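Local coordinates for protein lipase, class 3 (Penicillium roqueforti FM164, PDB 6L7N) that probably hydrolyses the ester bonds of acylglycerol lipids, as a fungal lipase of the class 3 family with an alpha/beta-hydrolase fold, at residues L80-S85 with A151-A156; V98-D103 with C108-G113; G116-V121 with V157-G162; S175-N180 with D239-F244; H186-G191 with V214-E219. All blocks are in the same frame, centred on the assembly; numbering follows the deposited sequence.

Contact 1. Residues L80-S85 with A151-A156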
# COMPACT_ATOMS: atom_id res chain seq x y z
N LEU A 80 -8.43 -1.07 -5.68
CA LEU A 80 -8.38 -2.17 -4.73
C LEU A 80 -7.54 -1.67 -3.56
O LEU A 80 -6.34 -1.47 -3.72
CB LEU A 80 -7.74 -3.40 -5.37
CG LEU A 80 -7.45 -4.60 -4.45
CD1 LEU A 80 -8.69 -5.00 -3.64
CD2 LEU A 80 -6.94 -5.76 -5.32
N SER A 81 -8.17 -1.49 -2.41
CA SER A 81 -7.53 -0.89 -1.25
C SER A 81 -7.47 -1.88 -0.10
O SER A 81 -8.49 -2.52 0.22
CB SER A 81 -8.27 0.37 -0.80
OG SER A 81 -7.79 0.82 0.45
N PHE A 82 -6.28 -1.99 0.52
CA PHE A 82 -6.04 -2.90 1.63
C PHE A 82 -5.65 -2.15 2.90
O PHE A 82 -4.76 -1.29 2.87
CB PHE A 82 -4.90 -3.89 1.32
CG PHE A 82 -5.22 -4.88 0.25
CD1 PHE A 82 -5.93 -6.03 0.53
CD2 PHE A 82 -4.77 -4.67 -1.05
CE1 PHE A 82 -6.21 -6.95 -0.47
CE2 PHE A 82 -5.04 -5.57 -2.04
CZ PHE A 82 -5.76 -6.72 -1.75
N ARG A 83 -6.28 -2.51 4.01
CA ARG A 83 -5.85 -2.16 5.35
C ARG A 83 -5.42 -3.44 6.06
O ARG A 83 -6.16 -4.43 6.06
CB ARG A 83 -6.97 -1.46 6.14
CG ARG A 83 -6.53 -0.83 7.45
CD ARG A 83 -7.51 -1.13 8.60
NE ARG A 83 -7.38 -2.50 9.07
CZ ARG A 83 -8.32 -3.17 9.73
NH1 ARG A 83 -8.10 -4.43 10.11
NH2 ARG A 83 -9.47 -2.58 10.03
N GLY A 84 -4.22 -3.44 6.63
CA GLY A 84 -3.74 -4.55 7.41
C GLY A 84 -4.05 -4.37 8.88
O GLY A 84 -4.81 -3.48 9.29
N SER A 85 -3.44 -5.21 9.70
CA SER A 85 -3.60 -5.07 11.14
C SER A 85 -3.15 -3.69 11.58
O SER A 85 -2.10 -3.20 11.15
CB SER A 85 -2.81 -6.14 11.88
OG SER A 85 -2.76 -5.82 13.25
N ALA A 151 1.91 -3.59 2.45
CA ALA A 151 2.63 -4.82 2.15
C ALA A 151 1.71 -5.79 1.42
O ALA A 151 2.06 -6.31 0.36
CB ALA A 151 3.20 -5.44 3.43
N VAL A 152 0.47 -5.94 1.91
CA VAL A 152 -0.45 -6.84 1.23
C VAL A 152 -0.73 -6.32 -0.17
O VAL A 152 -0.74 -7.08 -1.16
CB VAL A 152 -1.74 -7.00 2.05
CG1 VAL A 152 -2.78 -7.78 1.27
CG2 VAL A 152 -1.46 -7.67 3.41
N ALA A 153 -0.88 -4.99 -0.29
CA ALA A 153 -1.15 -4.41 -1.59
C ALA A 153 -0.05 -4.76 -2.57
O ALA A 153 -0.32 -5.20 -3.70
CB ALA A 153 -1.29 -2.89 -1.46
N THR A 154 1.20 -4.67 -2.12
CA THR A 154 2.32 -4.96 -3.00
C THR A 154 2.21 -6.38 -3.54
O THR A 154 2.22 -6.61 -4.76
CB THR A 154 3.63 -4.74 -2.25
OG1 THR A 154 3.70 -3.37 -1.83
CG2 THR A 154 4.81 -5.07 -3.13
N LEU A 155 1.99 -7.36 -2.65
CA LEU A 155 1.98 -8.73 -3.14
C LEU A 155 0.75 -8.96 -3.99
O LEU A 155 0.83 -9.62 -5.04
CB LEU A 155 2.03 -9.73 -1.98
CG LEU A 155 3.36 -9.67 -1.22
CD1 LEU A 155 3.25 -10.36 0.12
CD2 LEU A 155 4.46 -10.33 -2.06
N ALA A 156 -0.36 -8.31 -3.63
CA ALA A 156 -1.56 -8.48 -4.44
C ALA A 156 -1.30 -7.95 -5.85
O ALA A 156 -1.56 -8.66 -6.84
CB ALA A 156 -2.75 -7.77 -3.79

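Contact 2. Residues V98-D103 with C108-G113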
# COMPACT_ATOMS: atom_id res chain seq x y z
N VAL A 98 8.98 -14.84 8.54
CA VAL A 98 9.18 -16.19 8.00
C VAL A 98 9.09 -16.12 6.48
O VAL A 98 8.18 -15.47 5.94
CB VAL A 98 8.15 -17.21 8.54
CG1 VAL A 98 8.39 -18.59 7.95
CG2 VAL A 98 8.15 -17.28 10.07
N TYR A 99 10.01 -16.78 5.78
CA TYR A 99 9.92 -16.86 4.33
C TYR A 99 8.85 -17.85 3.89
O TYR A 99 8.50 -18.79 4.61
CB TYR A 99 11.25 -17.31 3.73
CG TYR A 99 12.36 -16.31 3.81
CD1 TYR A 99 12.33 -15.14 3.06
CD2 TYR A 99 13.45 -16.53 4.64
CE1 TYR A 99 13.36 -14.23 3.13
CE2 TYR A 99 14.48 -15.63 4.71
CZ TYR A 99 14.43 -14.48 3.96
OH TYR A 99 15.47 -13.58 4.05
N THR A 100 8.34 -17.64 2.67
CA THR A 100 7.51 -18.63 2.01
C THR A 100 7.64 -18.46 0.50
O THR A 100 8.05 -17.41 0.00
CB THR A 100 6.03 -18.53 2.41
OG1 THR A 100 5.35 -19.72 2.01
CG2 THR A 100 5.35 -17.35 1.71
N ASN A 101 7.30 -19.53 -0.23
CA ASN A 101 7.39 -19.56 -1.68
C ASN A 101 6.01 -19.27 -2.26
O ASN A 101 5.15 -20.16 -2.23
CB ASN A 101 7.90 -20.91 -2.17
CG ASN A 101 8.04 -20.99 -3.69
OD1 ASN A 101 7.57 -20.13 -4.43
ND2 ASN A 101 8.70 -22.04 -4.17
N PRO A 102 5.76 -18.08 -2.79
CA PRO A 102 4.42 -17.72 -3.26
C PRO A 102 4.10 -18.17 -4.68
O PRO A 102 3.00 -17.89 -5.16
CB PRO A 102 4.44 -16.19 -3.18
CG PRO A 102 5.85 -15.83 -3.50
CD PRO A 102 6.71 -16.95 -2.90
N ASP A 103 5.01 -18.88 -5.35
CA ASP A 103 4.83 -19.31 -6.74
C ASP A 103 4.75 -18.13 -7.71
O ASP A 103 4.04 -18.18 -8.71
CB ASP A 103 3.58 -20.19 -6.93
CG ASP A 103 3.70 -21.57 -6.29
OD1 ASP A 103 4.64 -22.33 -6.65
OD2 ASP A 103 2.84 -21.90 -5.44
N CYS A 108 11.87 -16.44 -6.12
CA CYS A 108 11.20 -15.43 -5.32
C CYS A 108 10.61 -16.03 -4.05
O CYS A 108 9.95 -17.07 -4.09
CB CYS A 108 10.10 -14.77 -6.15
SG CYS A 108 10.83 -14.00 -7.61
N LEU A 109 10.90 -15.39 -2.92
CA LEU A 109 10.34 -15.73 -1.62
C LEU A 109 9.65 -14.50 -1.06
O LEU A 109 10.18 -13.39 -1.20
CB LEU A 109 11.41 -16.20 -0.62
CG LEU A 109 12.18 -17.48 -0.96
CD1 LEU A 109 13.35 -17.65 -0.01
CD2 LEU A 109 11.26 -18.70 -0.95
N ALA A 110 8.51 -14.70 -0.42
CA ALA A 110 7.75 -13.62 0.18
C ALA A 110 7.66 -13.81 1.69
O ALA A 110 7.89 -14.89 2.22
CB ALA A 110 6.32 -13.53 -0.40
N ASP A 111 7.35 -12.72 2.37
CA ASP A 111 7.05 -12.76 3.80
C ASP A 111 5.76 -13.54 4.02
O ASP A 111 4.72 -13.22 3.44
CB ASP A 111 6.87 -11.35 4.35
CG ASP A 111 6.52 -11.34 5.80
OD1 ASP A 111 5.33 -11.52 6.19
OD2 ASP A 111 7.46 -11.18 6.58
N LEU A 112 5.83 -14.55 4.89
CA LEU A 112 4.71 -15.48 5.03
C LEU A 112 3.43 -14.79 5.51
O LEU A 112 2.33 -15.12 5.05
CB LEU A 112 5.09 -16.60 5.99
CG LEU A 112 3.94 -17.56 6.36
CD1 LEU A 112 3.44 -18.29 5.12
CD2 LEU A 112 4.38 -18.52 7.45
N GLY A 113 3.55 -13.87 6.47
CA GLY A 113 2.35 -13.23 7.00
C GLY A 113 1.60 -12.46 5.94
O GLY A 113 0.38 -12.60 5.78

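Contact 3. Residues G116-V121 with V157-G162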
# COMPACT_ATOMS: atom_id res chain seq x y z
N GLY A 116 0.20 -14.72 3.18
CA GLY A 116 -0.96 -15.42 3.71
C GLY A 116 -2.19 -14.54 3.75
O GLY A 116 -3.30 -15.00 3.44
N SER A 117 -2.02 -13.26 4.11
CA SER A 117 -3.17 -12.37 4.14
C SER A 117 -3.74 -12.17 2.73
O SER A 117 -4.96 -12.08 2.56
CB SER A 117 -2.79 -11.03 4.77
OG SER A 117 -2.31 -11.22 6.09
N TRP A 118 -2.87 -12.10 1.72
CA TRP A 118 -3.37 -11.99 0.35
C TRP A 118 -4.04 -13.29 -0.12
O TRP A 118 -5.12 -13.24 -0.73
CB TRP A 118 -2.25 -11.58 -0.62
CG TRP A 118 -2.58 -11.75 -2.09
CD1 TRP A 118 -1.87 -12.47 -3.01
CD2 TRP A 118 -3.70 -11.19 -2.81
NE1 TRP A 118 -2.48 -12.40 -4.25
CE2 TRP A 118 -3.60 -11.62 -4.15
CE3 TRP A 118 -4.77 -10.37 -2.45
CZ2 TRP A 118 -4.53 -11.26 -5.13
CZ3 TRP A 118 -5.69 -10.02 -3.42
CH2 TRP A 118 -5.56 -10.45 -4.74
N VAL A 119 -3.43 -14.44 0.14
CA VAL A 119 -4.01 -15.68 -0.37
C VAL A 119 -5.38 -15.92 0.26
O VAL A 119 -6.26 -16.51 -0.37
CB VAL A 119 -3.10 -16.91 -0.15
CG1 VAL A 119 -1.91 -16.87 -1.10
CG2 VAL A 119 -2.66 -17.00 1.26
N LEU A 120 -5.58 -15.43 1.50
CA LEU A 120 -6.87 -15.62 2.17
C LEU A 120 -8.03 -14.95 1.42
O LEU A 120 -9.16 -15.47 1.44
CB LEU A 120 -6.79 -15.08 3.60
CG LEU A 120 -7.90 -15.53 4.55
CD1 LEU A 120 -7.71 -17.00 4.89
CD2 LEU A 120 -7.92 -14.67 5.80
N VAL A 121 -7.78 -13.81 0.79
CA VAL A 121 -8.84 -13.04 0.11
C VAL A 121 -8.77 -13.14 -1.41
O VAL A 121 -9.71 -12.69 -2.10
CB VAL A 121 -8.81 -11.56 0.54
CG1 VAL A 121 -9.29 -11.41 1.96
CG2 VAL A 121 -7.41 -10.96 0.38
N VAL A 157 -0.71 -6.76 -5.95
CA VAL A 157 -0.44 -6.20 -7.27
C VAL A 157 0.41 -7.17 -8.06
O VAL A 157 0.09 -7.52 -9.20
CB VAL A 157 0.27 -4.85 -7.19
CG1 VAL A 157 0.35 -4.24 -8.57
CG2 VAL A 157 -0.42 -3.95 -6.33
N ALA A 158 1.50 -7.64 -7.44
CA ALA A 158 2.44 -8.43 -8.22
C ALA A 158 1.75 -9.68 -8.74
O ALA A 158 1.88 -10.04 -9.92
CB ALA A 158 3.66 -8.79 -7.36
N ASP A 159 0.91 -10.27 -7.89
CA ASP A 159 0.23 -11.50 -8.25
C ASP A 159 -0.79 -11.22 -9.34
O ASP A 159 -0.84 -11.93 -10.36
CB ASP A 159 -0.44 -12.08 -7.01
CG ASP A 159 -1.00 -13.46 -7.23
OD1 ASP A 159 -0.62 -14.15 -8.20
OD2 ASP A 159 -1.82 -13.86 -6.39
N LEU A 160 -1.57 -10.14 -9.17
CA LEU A 160 -2.58 -9.82 -10.16
C LEU A 160 -1.94 -9.47 -11.50
O LEU A 160 -2.58 -9.65 -12.54
CB LEU A 160 -3.44 -8.66 -9.68
CG LEU A 160 -4.35 -9.03 -8.51
CD1 LEU A 160 -4.99 -7.78 -7.91
CD2 LEU A 160 -5.40 -10.06 -8.94
N ARG A 161 -0.70 -9.00 -11.49
CA ARG A 161 -0.12 -8.65 -12.77
C ARG A 161 0.18 -9.89 -13.61
O ARG A 161 0.25 -9.79 -14.84
CB ARG A 161 1.14 -7.80 -12.56
CG ARG A 161 0.84 -6.35 -12.14
CD ARG A 161 2.14 -5.64 -11.74
NE ARG A 161 1.94 -4.24 -11.37
CZ ARG A 161 2.76 -3.57 -10.56
NH1 ARG A 161 3.81 -4.19 -10.02
NH2 ARG A 161 2.51 -2.31 -10.25
N GLY A 162 0.32 -11.05 -12.97
CA GLY A 162 0.46 -12.31 -13.66
C GLY A 162 -0.84 -13.04 -13.92
O GLY A 162 -0.83 -14.12 -14.51

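Contact 4. Residues S175-N180 with D239-F244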
# COMPACT_ATOMS: atom_id res chain seq x y z
N SER A 175 5.28 1.05 3.30
CA SER A 175 5.25 -0.41 3.22
C SER A 175 6.48 -1.02 3.88
O SER A 175 7.59 -0.53 3.69
CB SER A 175 5.20 -0.87 1.76
OG SER A 175 5.32 -2.28 1.70
N PRO A 176 6.31 -2.12 4.62
CA PRO A 176 7.45 -2.98 4.96
C PRO A 176 8.06 -3.57 3.69
O PRO A 176 7.47 -3.51 2.61
CB PRO A 176 6.84 -4.08 5.83
CG PRO A 176 5.44 -3.61 6.18
CD PRO A 176 5.03 -2.67 5.09
N ARG A 177 9.24 -4.17 3.83
CA ARG A 177 9.70 -5.08 2.79
C ARG A 177 8.84 -6.33 2.79
O ARG A 177 8.34 -6.76 3.84
CB ARG A 177 11.18 -5.45 3.00
CG ARG A 177 12.10 -4.24 3.01
CD ARG A 177 13.58 -4.67 3.05
NE ARG A 177 14.46 -3.52 2.84
CZ ARG A 177 14.93 -2.73 3.80
NH1 ARG A 177 14.61 -2.95 5.08
NH2 ARG A 177 15.72 -1.72 3.49
N VAL A 178 8.62 -6.90 1.61
CA VAL A 178 7.69 -8.01 1.47
C VAL A 178 8.34 -9.26 0.91
O VAL A 178 7.67 -10.30 0.84
CB VAL A 178 6.46 -7.63 0.61
CG1 VAL A 178 5.92 -6.31 1.08
CG2 VAL A 178 6.82 -7.57 -0.86
N ALA A 179 9.62 -9.21 0.55
CA ALA A 179 10.18 -10.38 -0.11
C ALA A 179 11.69 -10.24 -0.24
O ALA A 179 12.29 -9.27 0.23
CB ALA A 179 9.56 -10.54 -1.48
N ASN A 180 12.28 -11.20 -0.95
CA ASN A 180 13.73 -11.26 -1.07
C ASN A 180 14.18 -10.50 -2.32
O ASN A 180 13.38 -9.87 -3.02
CB ASN A 180 14.19 -12.72 -1.07
CG ASN A 180 13.58 -13.54 -2.20
OD1 ASN A 180 12.73 -13.06 -2.95
ND2 ASN A 180 14.10 -14.76 -2.39
N ASP A 239 16.94 5.14 -6.02
CA ASP A 239 16.80 4.15 -7.09
C ASP A 239 17.24 2.74 -6.70
O ASP A 239 17.04 1.81 -7.49
CB ASP A 239 17.56 4.61 -8.34
CG ASP A 239 17.12 6.00 -8.79
OD1 ASP A 239 15.98 6.38 -8.47
OD2 ASP A 239 17.91 6.70 -9.46
N GLY A 240 17.80 2.54 -5.51
CA GLY A 240 18.16 1.19 -5.08
C GLY A 240 17.98 1.05 -3.59
O GLY A 240 18.16 2.01 -2.84
N ASP A 241 17.63 -0.16 -3.16
CA ASP A 241 17.39 -0.44 -1.74
C ASP A 241 18.72 -0.86 -1.13
O ASP A 241 19.07 -2.04 -1.08
CB ASP A 241 16.32 -1.51 -1.54
CG ASP A 241 16.03 -1.79 -0.05
OD1 ASP A 241 16.38 -0.94 0.79
OD2 ASP A 241 15.44 -2.85 0.28
N ILE A 242 19.48 0.13 -0.65
CA ILE A 242 20.78 -0.12 -0.03
C ILE A 242 20.76 0.43 1.39
O ILE A 242 19.95 1.28 1.75
CB ILE A 242 21.91 0.52 -0.84
CG1 ILE A 242 21.59 2.00 -1.02
CG2 ILE A 242 22.05 -0.16 -2.19
CD1 ILE A 242 22.34 2.65 -2.11
N SER A 243 21.72 -0.05 2.20
CA SER A 243 21.66 0.22 3.64
C SER A 243 21.86 1.69 4.00
O SER A 243 21.45 2.10 5.09
CB SER A 243 22.71 -0.62 4.37
OG SER A 243 24.01 -0.21 3.96
N PHE A 244 22.45 2.49 3.11
CA PHE A 244 22.82 3.87 3.45
C PHE A 244 21.97 4.92 2.76
O PHE A 244 22.25 6.12 2.91
CB PHE A 244 24.30 4.11 3.11
CG PHE A 244 24.73 3.54 1.78
CD1 PHE A 244 25.20 2.24 1.68
CD2 PHE A 244 24.66 4.31 0.63
CE1 PHE A 244 25.58 1.72 0.46
CE2 PHE A 244 25.05 3.79 -0.60
CZ PHE A 244 25.50 2.50 -0.69

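Contact 5. Residues H186-G191 with V214-E219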
# COMPACT_ATOMS: atom_id res chain seq x y z
N HIS A 186 11.76 -8.70 -9.50
CA HIS A 186 10.64 -9.03 -10.39
C HIS A 186 9.55 -7.96 -10.33
O HIS A 186 9.06 -7.46 -11.36
CB HIS A 186 10.10 -10.40 -10.01
CG HIS A 186 8.89 -10.83 -10.78
ND1 HIS A 186 8.97 -11.36 -12.05
CD2 HIS A 186 7.57 -10.81 -10.46
CE1 HIS A 186 7.75 -11.65 -12.48
NE2 HIS A 186 6.89 -11.33 -11.54
N ILE A 187 9.17 -7.57 -9.12
CA ILE A 187 8.16 -6.52 -8.97
C ILE A 187 8.67 -5.20 -9.55
O ILE A 187 7.96 -4.50 -10.27
CB ILE A 187 7.76 -6.34 -7.50
CG1 ILE A 187 7.28 -7.66 -6.88
CG2 ILE A 187 6.70 -5.22 -7.38
CD1 ILE A 187 7.01 -7.58 -5.38
N THR A 188 9.92 -4.84 -9.24
CA THR A 188 10.47 -3.60 -9.78
C THR A 188 10.39 -3.59 -11.30
O THR A 188 10.06 -2.56 -11.90
CB THR A 188 11.92 -3.41 -9.33
OG1 THR A 188 11.97 -3.26 -7.91
CG2 THR A 188 12.49 -2.17 -9.97
N ALA A 189 10.68 -4.74 -11.94
CA ALA A 189 10.65 -4.81 -13.40
C ALA A 189 9.24 -4.78 -13.96
O ALA A 189 9.08 -4.48 -15.14
CB ALA A 189 11.35 -6.07 -13.91
N GLN A 190 8.22 -5.11 -13.15
CA GLN A 190 6.86 -4.96 -13.65
C GLN A 190 6.47 -3.51 -13.90
O GLN A 190 5.52 -3.25 -14.65
CB GLN A 190 5.86 -5.56 -12.67
CG GLN A 190 5.94 -7.06 -12.59
CD GLN A 190 5.04 -7.60 -11.52
OE1 GLN A 190 4.90 -7.00 -10.47
NE2 GLN A 190 4.40 -8.74 -11.79
N GLY A 191 7.15 -2.57 -13.25
CA GLY A 191 6.83 -1.16 -13.41
C GLY A 191 5.55 -0.76 -12.70
O GLY A 191 4.88 -1.55 -12.03
N VAL A 214 14.31 -7.31 0.52
CA VAL A 214 14.66 -6.14 -0.28
C VAL A 214 13.37 -5.46 -0.72
O VAL A 214 12.36 -6.13 -0.95
CB VAL A 214 15.54 -6.52 -1.48
CG1 VAL A 214 15.71 -5.37 -2.46
CG2 VAL A 214 16.91 -6.90 -0.97
N HIS A 215 13.41 -4.13 -0.79
CA HIS A 215 12.27 -3.33 -1.23
C HIS A 215 12.16 -3.27 -2.75
O HIS A 215 13.15 -3.35 -3.48
CB HIS A 215 12.39 -1.89 -0.75
CG HIS A 215 11.72 -1.62 0.54
ND1 HIS A 215 10.38 -1.87 0.75
CD2 HIS A 215 12.18 -1.08 1.70
CE1 HIS A 215 10.05 -1.51 1.98
NE2 HIS A 215 11.13 -1.02 2.57
N ILE A 216 10.93 -3.04 -3.21
CA ILE A 216 10.70 -2.59 -4.57
C ILE A 216 11.34 -1.22 -4.76
O ILE A 216 11.28 -0.36 -3.87
CB ILE A 216 9.19 -2.51 -4.88
CG1 ILE A 216 8.46 -3.79 -4.46
CG2 ILE A 216 8.93 -2.21 -6.36
CD1 ILE A 216 9.22 -5.03 -4.71
N SER A 217 11.92 -0.99 -5.93
CA SER A 217 12.48 0.29 -6.31
C SER A 217 11.63 0.95 -7.40
O SER A 217 10.99 0.26 -8.19
CB SER A 217 13.91 0.13 -6.80
OG SER A 217 14.75 -0.24 -5.72
N PRO A 218 11.62 2.30 -7.48
CA PRO A 218 12.34 3.20 -6.55
C PRO A 218 11.59 3.45 -5.24
O PRO A 218 10.53 2.88 -4.99
CB PRO A 218 12.45 4.49 -7.35
CG PRO A 218 11.16 4.49 -8.21
CD PRO A 218 10.92 3.04 -8.55
N GLU A 219 12.19 4.30 -4.41
CA GLU A 219 11.63 4.76 -3.14
C GLU A 219 11.32 6.25 -3.26
O GLU A 219 12.19 7.03 -3.65
CB GLU A 219 12.61 4.50 -1.99
CG GLU A 219 12.30 5.23 -0.68
CD GLU A 219 13.42 5.16 0.33
OE1 GLU A 219 14.49 4.61 -0.00
OE2 GLU A 219 13.25 5.66 1.46
O HOH W 1 9.47 -0.13 -10.24

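Contact 1. Residues L80-S85 with A151-A156
The phenyl ring of Phe82 lies under CG1 of Val152, whose methyl sits 3.9 Å from the ring centroid and 20° off its normal, a CH-pi contact over one face. This is sheet-to-helix packing in the alpha/beta-hydrolase fold: strand 77-83 runs in the central sheet, and helix 148-161 crosses it at 141° between the local directions of 80-83 and 151-156. CG of Phe82 stands anti to its carbonyl carbon (chi1 -68°), which swings the ring toward the helix. On the helix, Val152 turns CG1 anti to its own N and drops that branch onto the ring. Ala153 and Ala156 have only methyls here, so strand and helix axes can approach to 7.9 Å; Phe82 CD2 reaches Ala153 CA at 3.7 Å. Around the cluster, Trp118 of helix 112-135 covers Ala156, and Phe82 also touches residues of the probable nucleophile elbow, a GxSxG turn that leads into the helix. With an alanine at Phe82 a gap would probably open beneath the helix, and Val152 CG1 would lose its ring. Farthest along the ring, Ala156 CB comes within 3.6 Å of Phe82 CE2 and 3.8 Å of CZ.

Contact 2. Residues V98-D103 with C108-G113
Thr100 and Ala110 face each other as the hydrogen-bonded pair of a short antiparallel beta hairpin, strands 99-100 and 110-111, which leads directly into helix 112-135. Backbone bonds come first. Thr100 N gives to Ala110 O at 2.8 Å, while Ala110 N returns a straighter bond to Thr100 O (161°). Beyond the neighbouring non-hydrogen-bonded pair, Tyr99 with Asp111, a third bond runs from Leu112 N to Val98 O at 2.7 Å, so the first residue of the helix is still tied to the hairpin. A CA-H...O contact adds to these, Leu109 CA to Thr100 O.

The apolar contacts fall into separate groups. Val98 and Leu112 lie side by side and point the same way, their CB atoms 4.0 Å apart. Leu112 holds CG anti to its N (chi1 173°), and from there the leucine crosses the Thr100 side chain at about a right angle, Leu112 CD1 3.8 Å from Thr100 CB. Leu109, through CB and CD1, meets the Tyr99 ring at Tyr99 CD1; Tyr213 stacks on the same tyrosine. Pro102 CG packs against Ala110 CB, with Trp115 of helix 112-135 also touching the proline.

Caps, turns and a disulfide finish the unit. Asp111 is the N-cap of helix 112-135, its OD1 taking the N-H of Phe114, and the Cys105-Cys108 disulfide lies in the chain linking the strands. At the other end, Asn101 OD1 closes an Asx turn by accepting from Asp103 N at 3.0 Å.

Contact 3. Residues G116-V121 with V157-G162
Trp118 points its indole N-H at the carboxylate of Asp159, joining helix 112-135 to helix 148-161, two neighbouring helices of the alpha/beta-hydrolase fold. The bond from Trp118 NE1 to Asp159 OD2 is short, 2.7 Å, and nearly straight at 168°. OD2 lies close to the indole plane and accepts the N-H on its anti lone pair, the one turned away from OD1, while the carboxylate itself stands 88° to the ring. Both side chains are extended toward each other, each with CG anti to the backbone N, and this lets a single bond span backbones whose nearest CA atoms, those of Trp118 and Asp159, are 9.3 Å apart.

That polar link is the tight part. Beside it the fit is looser: Leu160 brings CG to 4.1 Å from Trp118 CZ2, and its CD1 lies 4.2 Å from Trp118 CH2. Only Trp118, Asp159 and Leu160 touch, and just 142 Å² is buried between the segments, so away from the indole the two helices hardly meet here.

Other residues complete the buried site. Asp159 OD2 also forms a salt bridge with Arg122 and OD1 one with Lys163, two positive charges that would probably keep the buried carboxylate ionised. Trp115 meets the Trp118 ring edge-to-face. The edge bond, with Trp115 against the ring, probably limits turning of the indole; Asp159 CB lies 3.4 Å from Trp118 NE1.

Contact 4. Residues S175-N180 with D239-F244
At the edge of the Arg177 guanidinium lies the carboxylate of Asp241, with the two flat groups nearly coplanar, 9° apart. This side-on, bidentate salt bridge ties loops at one edge of the alpha/beta-hydrolase sheet, next to its outermost strand 235-238. Arg177 NE gives to Asp241 OD2 at 2.8 Å, Arg177 NH2 to Asp241 OD1 at 2.9 Å. Both bonds are almost straight (172° and 171°), and each oxygen uses its syn lone pair. The arginine is extended from CG to NE and the two side chains come from opposite directions, spanning loops whose nearest CA atoms, those of Arg177 and Asp241, are 10.1 Å apart.

Asp241 is the centre of an inverse gamma turn; Arg177 precedes strand 179-180. Neither charge relies on the other alone: OD2 also accepts from the backbone N of His215, and NH1 of Arg177 bonds to the carbonyl of Pro207. A methionine in place of Arg177 would probably leave the Asp241 carboxylate without its counter-charge and the Pro207 carbonyl without this donor. With His215 and Pro207 drawn in, the ion pair joins four loop segments, and the buried guanidinium is likely to remain charged because the carboxylate compensates it.

Contact 5. Residues H186-G191 with V214-E219
Ile216 holds CG1 anti to its carbonyl carbon (chi1 -49°) and bends again at chi2, -38°, so that CD1 turns onto Ile187, while Thr188 has OG1 anti to its carbonyl carbon and aims it at the backbone of Ser217. The contact packs the end of helix 181-190 against the loop that leads into strand 219-222 of the alpha/beta-hydrolase sheet. Its apolar half is tight: Ile216 CD1 comes to 3.4 Å from Ile187 CB and equally near Ile187 CD1, closer than usual for carbons, where the two side chains cross at about a right angle. Thr154 of helix 148-161 touches both isoleucines.

The polar half is one residue on. Ser217 N gives a nearly linear bond (176°) to Thr188 OG1 at 3.0 Å, and the same oxygen is hydrogen-bonded to Ala184 O one helical turn back. Alongside, Ile216 CG2 lies 3.6 Å from Thr188 OG1. A water bridges the two backbones, donating to Thr188 O at 3.0 Å and to Ser217 O at 2.6 Å. The water supplies donors to two carbonyls, which as acceptors cannot bond directly; Thr188 O also takes the N-H of Gly191. Thr188, accepting from the loop while tied to its own helix, couples the loop backbone to the helix through a single hydroxyl.

In the fold
Contacts 1 and 3 are fully buried and share helix 148-161: its inner turns meet strand 77-83 through hydrocarbon alone, its last turns meet helix 112-135 through a charged group, and Trp118 of contact 3 also packs on Phe82 of contact 1. Contact 2, its centre about 18 Å from that of the chain, is the most peripheral and combines backbone bonds with apolar packing; Asp111 N and Val178 O link it to contact 4. Contacts 4 and 5 are partly buried neighbours, centres about 9 Å apart, joined where His215 meets Asp241. Contact 4 relies on an ion pair, contact 5 on isoleucines, a hydroxyl and a water. Arg161 to Gln190 connects contacts 3 and 5.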